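Local atomic coordinates of calcineurin-like phosphoesterase domain-containing protein (Aquifex aeolicus, PDB entry 1XM7), a protein that is of unknown function but belongs to the calcineurin-like phosphoesterase family and is probably a hydrolase. Residues T10-E15 against G28-I33; K74-G79 against E90-I95; D118-R123 against G146-N151. All blocks are in the same frame, centred on the assembly; numbering follows the deposited sequence.

Overall arrangement
All three contacts lie within the calcineurin-like phosphoesterase region. Contact 1, wholly buried, packs the loop after strand 4-7 against the start of helix 29-38, with two phenylalanines and one carboxylate bond. Contact 2, partly buried, pairs strands 73-77 and 94-96 at one edge of the five-stranded sheet through backbone bonds, one aspartate acceptor and a leucine set over a phenylalanine ring. Contact 3, partly exposed, joins two loops that follow strands of the other sheet, through apolar packing, a histidine beside an arginine and an aspartate, and a water. Contacts 1 and 3 touch where His11 CE1 and His149 CE1 lie 3.8 Å apart, whereas contact 2 stays about 7 Å from either between nearest atoms.

Contact 1. Residues T10-E15 against G28-I33; sequences THFYHE and GFEIVI
The Phe12 ring runs past the side chain of Glu30 in the opposite direction, its CD1 edge 3.5 Å from Glu30 CG, while the ring and carboxylate planes are nearly parallel, 16° apart. Farther along the ring, Phe12 CZ meets Ile33 CG2 at 4.0 Å. The other branch of that isoleucine reaches Thr10, with Ile33 CD1 4.1 Å from Thr10 CG2. A bend at chi2 (94°) turns the Glu30 carboxylate back toward the loop, where OE2 accepts the backbone N of Tyr13 at 2.9 Å. The bond arrives on the anti side of the carboxylate and is distinctly bent, 143° at the hydrogen. The other oxygen, Glu30 OE1, sits 3.5 Å above the plane of the Phe29 ring, over its centre; Arg25 also makes a cation-pi contact with this ring. With an alanine at the Glu30 position, the buried Tyr13 N is likely to lose its acceptor and a gap to open beside the edge of Phe12.

Thr10 and His11 belong to the Asp-X-His motif that follows the first strand in calcineurin-like phosphoesterases, a motif that supplies metal ligands in characterised relatives. Past it the chain makes a type II turn from His11 to His14, closed by His14 N to His11 O at 2.9 Å. Phe29 turns the edge of its ring to this turn: CE1 lies 3.5 Å from Thr10 O, and CZ lies 3.6 Å from His11 O, which is met at the ring edge. Thr10 OG1 bonds with Phe53 O and His49 NE2, and Tyr13 OH with Asp59. Trp67 of helix 63-69 packs on Phe12, and Ile17 of helix 17-20 on Phe29.

Contact 2. Residues K74-G79 against E90-I95; sequences KILVMG and EYFDEI
Leu76 CB sits squarely over the Phe92 ring, 3.5 Å from its centroid, in a CH-pi contact. With CG anti to the backbone N (chi1 162°), Leu76 also brings its CD2 to the CD2-CE2 side of the ring, 4.0 Å from Phe92 CE2. Next to this pair, the Ile95 and Met78 side chains cross at a slant, Ile95 CG2 3.8 Å from Met78 CG. Ile75 and Glu94 project from the other face of the sheet, where their CB atoms are 3.7 Å apart.

Two parallel bridges, Ile75 with Glu94 and Leu76 with Ile95, set the strands side by side, and Leu76 N bonds to Glu94 O at 2.8 Å. At the start of the pairing Asp93 grips Lys74 twice: its N gives a short, straight bond to Lys74 O (2.6 Å), and its OD1 takes Lys74 N at 2.8 Å and 174°. Lys74 NZ turns to Leu70 O and Gly72 O, and Glu94 pairs with Arg73.

The segments belong to a beta-alpha-beta unit whose helix 85-88 covers Leu76 and Ile95 through Leu88, while Trp67 of helix 63-69 meets Phe92 and strand 46-49 flanks strand 73-77 across from the outermost strand 94-96.

Contact 3. Residues D118-R123 against G146-N151; sequences DPITER and GHVHWN
His147 meets both ends of the segment 118-123. Its CG lies anti to the backbone N (chi1 -170°), which carries the ring across to the other loop and places CE1 3.1 Å from Arg123 NH2. The guanidinium and the ring are inclined by 38°, with His147 NE2 over one guanidinium face. Asp118 comes in at the ring edge: OD2 is 3.7 Å from His147 CE1, and the carboxylate stands almost upright to the ring, 85° between planes. Water 1, which lies over one face of the His147 ring, donates to His147 O at 2.7 Å, and Arg123 NH2 reaches the same water through a weak bond. His147 N bonds to Asp9 OD1.

Gly-His-Val-His at residues 146-149 is the Gly-His-X-His motif of the calcineurin-like phosphoesterases, in whose characterised members both histidines lie in the metal-bearing active site; the ring of His113 packs nearly perpendicular to that of His147.

Val148 follows as the apolar wedge. Val148 CG1 and Pro119 CG reach toward each other, 3.8 Å apart, and Ile120 CD1 closes on the same valine methyl at 4.2 Å. Val148 CG2 lies beside the Asp118 carboxylate, whose OD1 accepts Ile120 N at 2.8 Å in an Asx turn and so holds the opposing loop in shape.

His149 has its ring centre beneath His147 O, 3.9 Å from the plane, and ND1 bonds to Asn170 OD1. Trp150 N bonds to Glu172 OE2, and Asn151 then comes back to slide past Ile120, with its CB 3.9 Å from Ile120 CD1.

Contact 1. Residues T10-E15 against G28-I33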
# COMPACT_ATOMS: atom_id res chain seq x y z
N THR A 10 -1.55 -3.74 -5.31
CA THR A 10 -1.05 -4.96 -5.91
C THR A 10 -1.92 -5.41 -7.08
O THR A 10 -1.42 -6.02 -8.04
CB THR A 10 -0.94 -6.06 -4.86
OG1 THR A 10 -2.13 -6.07 -4.06
CG2 THR A 10 0.25 -5.80 -3.96
N HIS A 11 -3.21 -5.11 -7.00
CA HIS A 11 -4.15 -5.46 -8.06
C HIS A 11 -4.02 -6.91 -8.51
O HIS A 11 -4.03 -7.20 -9.71
CB HIS A 11 -3.97 -4.55 -9.27
CG HIS A 11 -4.64 -3.21 -9.14
ND1 HIS A 11 -4.09 -2.17 -8.42
CD2 HIS A 11 -5.81 -2.75 -9.63
CE1 HIS A 11 -4.90 -1.12 -8.48
NE2 HIS A 11 -5.95 -1.45 -9.21
N PHE A 12 -3.88 -7.83 -7.56
CA PHE A 12 -3.77 -9.24 -7.91
C PHE A 12 -4.95 -9.62 -8.78
O PHE A 12 -6.09 -9.30 -8.46
CB PHE A 12 -3.76 -10.11 -6.66
CG PHE A 12 -2.50 -10.02 -5.85
CD1 PHE A 12 -1.27 -10.33 -6.43
CD2 PHE A 12 -2.54 -9.68 -4.51
CE1 PHE A 12 -0.10 -10.30 -5.67
CE2 PHE A 12 -1.38 -9.65 -3.74
CZ PHE A 12 -0.16 -9.96 -4.32
N TYR A 13 -4.67 -10.30 -9.88
CA TYR A 13 -5.69 -10.76 -10.80
C TYR A 13 -6.32 -9.68 -11.66
O TYR A 13 -7.26 -9.96 -12.41
CB TYR A 13 -6.79 -11.51 -10.05
CG TYR A 13 -6.35 -12.88 -9.57
CD1 TYR A 13 -6.22 -13.16 -8.21
CD2 TYR A 13 -6.06 -13.90 -10.47
CE1 TYR A 13 -5.82 -14.42 -7.77
CE2 TYR A 13 -5.67 -15.16 -10.04
CZ TYR A 13 -5.55 -15.41 -8.70
OH TYR A 13 -5.13 -16.65 -8.29
N HIS A 14 -5.84 -8.45 -11.55
CA HIS A 14 -6.39 -7.39 -12.40
C HIS A 14 -5.61 -7.41 -13.72
O HIS A 14 -4.83 -6.50 -14.03
CB HIS A 14 -6.28 -6.01 -11.76
CG HIS A 14 -7.04 -4.96 -12.50
ND1 HIS A 14 -6.95 -3.61 -12.20
CD2 HIS A 14 -7.91 -5.06 -13.54
CE1 HIS A 14 -7.73 -2.93 -13.03
NE2 HIS A 14 -8.32 -3.79 -13.85
N GLU A 15 -5.86 -8.48 -14.47
CA GLU A 15 -5.24 -8.76 -15.76
C GLU A 15 -5.23 -7.57 -16.71
O GLU A 15 -4.26 -7.36 -17.43
CB GLU A 15 -6.01 -9.92 -16.38
CG GLU A 15 -5.47 -10.54 -17.64
CD GLU A 15 -6.38 -11.69 -18.08
OE1 GLU A 15 -7.52 -11.43 -18.55
OE2 GLU A 15 -5.96 -12.87 -17.95
N GLY A 28 2.33 -11.63 -15.50
CA GLY A 28 3.10 -12.30 -14.47
C GLY A 28 3.62 -11.37 -13.38
O GLY A 28 4.64 -11.65 -12.76
N PHE A 29 2.92 -10.26 -13.14
CA PHE A 29 3.37 -9.32 -12.11
C PHE A 29 3.00 -9.80 -10.72
O PHE A 29 3.62 -9.40 -9.74
CB PHE A 29 2.80 -7.92 -12.36
CG PHE A 29 1.30 -7.86 -12.31
CD1 PHE A 29 0.63 -7.78 -11.09
CD2 PHE A 29 0.56 -7.90 -13.49
CE1 PHE A 29 -0.77 -7.76 -11.03
CE2 PHE A 29 -0.84 -7.88 -13.45
CZ PHE A 29 -1.50 -7.80 -12.21
N GLU A 30 2.00 -10.66 -10.62
CA GLU A 30 1.61 -11.19 -9.32
C GLU A 30 2.77 -12.01 -8.78
O GLU A 30 3.15 -11.87 -7.61
CB GLU A 30 0.35 -12.07 -9.43
CG GLU A 30 -0.92 -11.30 -9.75
CD GLU A 30 -1.25 -11.27 -11.24
OE1 GLU A 30 -0.31 -11.28 -12.07
OE2 GLU A 30 -2.45 -11.22 -11.56
N ILE A 31 3.33 -12.87 -9.63
CA ILE A 31 4.45 -13.72 -9.23
C ILE A 31 5.64 -12.87 -8.81
O ILE A 31 6.35 -13.22 -7.87
CB ILE A 31 4.88 -14.66 -10.39
CG1 ILE A 31 4.56 -16.11 -10.06
CG2 ILE A 31 6.39 -14.57 -10.62
CD1 ILE A 31 3.12 -16.36 -9.73
N VAL A 32 5.88 -11.78 -9.52
CA VAL A 32 7.01 -10.92 -9.18
C VAL A 32 6.83 -10.27 -7.82
O VAL A 32 7.76 -10.22 -7.03
CB VAL A 32 7.20 -9.83 -10.23
CG1 VAL A 32 8.21 -8.80 -9.74
CG2 VAL A 32 7.67 -10.47 -11.53
N ILE A 33 5.62 -9.78 -7.56
CA ILE A 33 5.32 -9.14 -6.28
C ILE A 33 5.47 -10.15 -5.14
O ILE A 33 6.14 -9.88 -4.15
CB ILE A 33 3.88 -8.59 -6.25
CG1 ILE A 33 3.77 -7.32 -7.10
CG2 ILE A 33 3.46 -8.32 -4.80
CD1 ILE A 33 2.34 -6.84 -7.32

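Contact 2. Residues K74-G79 against E90-I95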
# COMPACT_ATOMS: atom_id res chain seq x y z
N LYS A 74 0.03 -9.55 8.86
CA LYS A 74 -0.46 -8.79 7.71
C LYS A 74 -1.69 -7.96 8.07
O LYS A 74 -2.68 -8.49 8.56
CB LYS A 74 -0.80 -9.74 6.56
CG LYS A 74 0.41 -10.55 6.11
CD LYS A 74 0.07 -11.65 5.13
CE LYS A 74 1.30 -12.51 4.83
NZ LYS A 74 1.70 -13.29 6.03
N ILE A 75 -1.61 -6.66 7.85
CA ILE A 75 -2.75 -5.80 8.15
C ILE A 75 -3.05 -5.00 6.89
O ILE A 75 -2.15 -4.69 6.11
CB ILE A 75 -2.46 -4.87 9.38
CG1 ILE A 75 -2.04 -3.49 8.92
CG2 ILE A 75 -1.36 -5.46 10.25
CD1 ILE A 75 -3.20 -2.57 8.68
N LEU A 76 -4.33 -4.68 6.68
CA LEU A 76 -4.75 -3.93 5.50
C LEU A 76 -5.45 -2.61 5.82
O LEU A 76 -6.16 -2.50 6.82
CB LEU A 76 -5.71 -4.79 4.64
CG LEU A 76 -6.60 -4.06 3.60
CD1 LEU A 76 -5.76 -3.59 2.43
CD2 LEU A 76 -7.71 -4.98 3.10
N VAL A 77 -5.21 -1.62 4.96
CA VAL A 77 -5.85 -0.32 5.06
C VAL A 77 -6.56 -0.27 3.71
O VAL A 77 -5.93 -0.16 2.66
CB VAL A 77 -4.84 0.85 5.16
CG1 VAL A 77 -5.60 2.16 5.37
CG2 VAL A 77 -3.87 0.60 6.31
N MET A 78 -7.88 -0.40 3.77
CA MET A 78 -8.73 -0.44 2.59
C MET A 78 -8.67 0.68 1.57
O MET A 78 -8.70 1.86 1.90
CB MET A 78 -10.17 -0.63 3.05
CG MET A 78 -10.36 -1.91 3.85
SD MET A 78 -12.00 -2.17 4.43
CE MET A 78 -12.71 -2.81 3.02
N GLY A 79 -8.60 0.26 0.31
CA GLY A 79 -8.58 1.17 -0.82
C GLY A 79 -9.97 1.19 -1.45
O GLY A 79 -10.87 0.48 -0.99
N GLU A 90 -9.59 -13.27 5.87
CA GLU A 90 -8.63 -14.35 5.98
C GLU A 90 -7.35 -14.22 5.19
O GLU A 90 -6.65 -15.21 4.96
CB GLU A 90 -9.29 -15.68 5.67
CG GLU A 90 -9.54 -15.97 4.25
CD GLU A 90 -10.25 -17.30 4.14
OE1 GLU A 90 -11.50 -17.30 4.02
OE2 GLU A 90 -9.55 -18.34 4.23
N TYR A 91 -7.04 -13.00 4.79
CA TYR A 91 -5.81 -12.73 4.07
C TYR A 91 -5.03 -11.71 4.89
O TYR A 91 -3.87 -11.42 4.60
CB TYR A 91 -6.13 -12.20 2.68
CG TYR A 91 -6.71 -13.27 1.77
CD1 TYR A 91 -5.92 -14.32 1.28
CD2 TYR A 91 -8.06 -13.23 1.38
CE1 TYR A 91 -6.45 -15.29 0.42
CE2 TYR A 91 -8.59 -14.20 0.53
CZ TYR A 91 -7.78 -15.22 0.05
OH TYR A 91 -8.31 -16.13 -0.84
N PHE A 92 -5.70 -11.18 5.92
CA PHE A 92 -5.12 -10.19 6.83
C PHE A 92 -5.53 -10.48 8.27
O PHE A 92 -6.57 -11.11 8.52
CB PHE A 92 -5.60 -8.80 6.44
CG PHE A 92 -5.13 -8.37 5.10
CD1 PHE A 92 -3.86 -7.81 4.94
CD2 PHE A 92 -5.91 -8.56 3.97
CE1 PHE A 92 -3.38 -7.46 3.68
CE2 PHE A 92 -5.44 -8.21 2.70
CZ PHE A 92 -4.17 -7.66 2.56
N ASP A 93 -4.70 -10.03 9.20
CA ASP A 93 -4.94 -10.21 10.63
C ASP A 93 -5.70 -9.02 11.19
O ASP A 93 -6.47 -9.15 12.14
CB ASP A 93 -3.61 -10.36 11.36
CG ASP A 93 -2.78 -11.49 10.80
OD1 ASP A 93 -1.75 -11.22 10.15
OD2 ASP A 93 -3.16 -12.65 11.00
N GLU A 94 -5.47 -7.86 10.59
CA GLU A 94 -6.12 -6.62 11.00
C GLU A 94 -6.54 -5.86 9.74
O GLU A 94 -5.79 -5.82 8.75
CB GLU A 94 -5.17 -5.73 11.82
CG GLU A 94 -4.69 -6.32 13.16
CD GLU A 94 -3.48 -5.57 13.76
OE1 GLU A 94 -3.48 -4.32 13.76
OE2 GLU A 94 -2.53 -6.23 14.25
N ILE A 95 -7.72 -5.28 9.77
CA ILE A 95 -8.20 -4.50 8.64
C ILE A 95 -8.75 -3.18 9.17
O ILE A 95 -9.57 -3.16 10.09
CB ILE A 95 -9.32 -5.23 7.87
CG1 ILE A 95 -8.77 -6.53 7.29
CG2 ILE A 95 -9.85 -4.35 6.76
CD1 ILE A 95 -9.81 -7.35 6.58

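Contact 3. Residues D118-R123 against G146-N151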
# COMPACT_ATOMS: atom_id res chain seq x y z
N ASP A 118 -3.58 14.07 -5.24
CA ASP A 118 -3.18 13.28 -6.40
C ASP A 118 -2.53 14.22 -7.43
O ASP A 118 -3.18 15.11 -8.00
CB ASP A 118 -4.37 12.56 -7.02
CG ASP A 118 -3.96 11.50 -8.03
OD1 ASP A 118 -3.14 11.81 -8.93
OD2 ASP A 118 -4.46 10.37 -7.93
N PRO A 119 -1.23 14.02 -7.68
CA PRO A 119 -0.44 14.82 -8.61
C PRO A 119 -0.93 14.76 -10.03
O PRO A 119 -0.40 15.45 -10.89
CB PRO A 119 0.96 14.25 -8.46
CG PRO A 119 0.68 12.80 -8.26
CD PRO A 119 -0.46 12.82 -7.27
N ILE A 120 -1.94 13.94 -10.28
CA ILE A 120 -2.45 13.80 -11.64
C ILE A 120 -3.94 14.08 -11.67
O ILE A 120 -4.38 15.15 -12.08
CB ILE A 120 -2.20 12.38 -12.19
CG1 ILE A 120 -0.69 12.07 -12.17
CG2 ILE A 120 -2.73 12.27 -13.61
CD1 ILE A 120 -0.36 10.56 -12.11
N THR A 121 -4.72 13.11 -11.21
CA THR A 121 -6.16 13.25 -11.18
C THR A 121 -6.73 12.99 -9.80
O THR A 121 -6.60 11.89 -9.26
CB THR A 121 -6.82 12.30 -12.17
OG1 THR A 121 -6.56 12.77 -13.50
CG2 THR A 121 -8.32 12.22 -11.92
N GLU A 122 -7.37 14.01 -9.24
CA GLU A 122 -7.97 13.90 -7.92
C GLU A 122 -9.37 13.31 -8.02
O GLU A 122 -10.36 14.03 -8.04
CB GLU A 122 -8.00 15.27 -7.25
CG GLU A 122 -6.70 15.55 -6.52
CD GLU A 122 -6.43 17.02 -6.35
OE1 GLU A 122 -5.84 17.63 -7.27
OE2 GLU A 122 -6.82 17.57 -5.29
N ARG A 123 -9.41 11.99 -8.10
CA ARG A 123 -10.65 11.24 -8.22
C ARG A 123 -11.46 11.17 -6.94
O ARG A 123 -12.68 11.05 -6.97
CB ARG A 123 -10.35 9.82 -8.69
CG ARG A 123 -10.02 9.68 -10.17
CD ARG A 123 -9.55 8.26 -10.44
NE ARG A 123 -8.25 8.05 -9.81
CZ ARG A 123 -7.65 6.86 -9.67
NH1 ARG A 123 -8.25 5.76 -10.10
NH2 ARG A 123 -6.45 6.79 -9.10
N GLY A 146 -0.74 4.94 -1.00
CA GLY A 146 -0.64 4.28 -2.29
C GLY A 146 -1.52 5.05 -3.27
O GLY A 146 -1.38 6.27 -3.43
N HIS A 147 -2.41 4.33 -3.94
CA HIS A 147 -3.36 4.94 -4.86
C HIS A 147 -2.82 5.60 -6.14
O HIS A 147 -3.40 5.39 -7.21
CB HIS A 147 -4.22 5.94 -4.09
CG HIS A 147 -5.38 6.47 -4.87
ND1 HIS A 147 -5.30 7.63 -5.61
CD2 HIS A 147 -6.63 5.98 -5.05
CE1 HIS A 147 -6.46 7.83 -6.22
NE2 HIS A 147 -7.28 6.85 -5.89
N VAL A 148 -1.75 6.39 -6.06
CA VAL A 148 -1.23 7.05 -7.27
C VAL A 148 -0.28 6.16 -8.08
O VAL A 148 0.82 5.83 -7.63
CB VAL A 148 -0.48 8.35 -6.93
CG1 VAL A 148 -0.14 9.09 -8.22
CG2 VAL A 148 -1.34 9.22 -6.01
N HIS A 149 -0.71 5.79 -9.28
CA HIS A 149 0.08 4.92 -10.13
C HIS A 149 1.24 5.59 -10.83
O HIS A 149 1.37 6.81 -10.84
CB HIS A 149 -0.80 4.25 -11.19
CG HIS A 149 -1.95 3.48 -10.62
ND1 HIS A 149 -1.81 2.62 -9.55
CD2 HIS A 149 -3.26 3.45 -10.96
CE1 HIS A 149 -2.99 2.10 -9.26
NE2 HIS A 149 -3.88 2.58 -10.10
N TRP A 150 2.08 4.75 -11.42
CA TRP A 150 3.24 5.22 -12.13
C TRP A 150 2.81 6.04 -13.34
O TRP A 150 1.81 5.74 -13.98
CB TRP A 150 4.07 4.02 -12.61
CG TRP A 150 5.28 4.41 -13.41
CD1 TRP A 150 6.54 4.64 -12.94
CD2 TRP A 150 5.31 4.71 -14.81
NE1 TRP A 150 7.35 5.08 -13.97
CE2 TRP A 150 6.62 5.13 -15.12
CE3 TRP A 150 4.35 4.67 -15.84
CZ2 TRP A 150 7.00 5.51 -16.42
CZ3 TRP A 150 4.72 5.06 -17.12
CH2 TRP A 150 6.04 5.47 -17.40
N ASN A 151 3.57 7.09 -13.63
CA ASN A 151 3.33 7.94 -14.78
C ASN A 151 4.73 8.28 -15.26
O ASN A 151 5.69 8.17 -14.51
CB ASN A 151 2.55 9.20 -14.40
CG ASN A 151 3.23 10.03 -13.34
OD1 ASN A 151 2.62 10.42 -12.35
ND2 ASN A 151 4.51 10.31 -13.56
O HOH W 1 -5.55 3.78 -7.76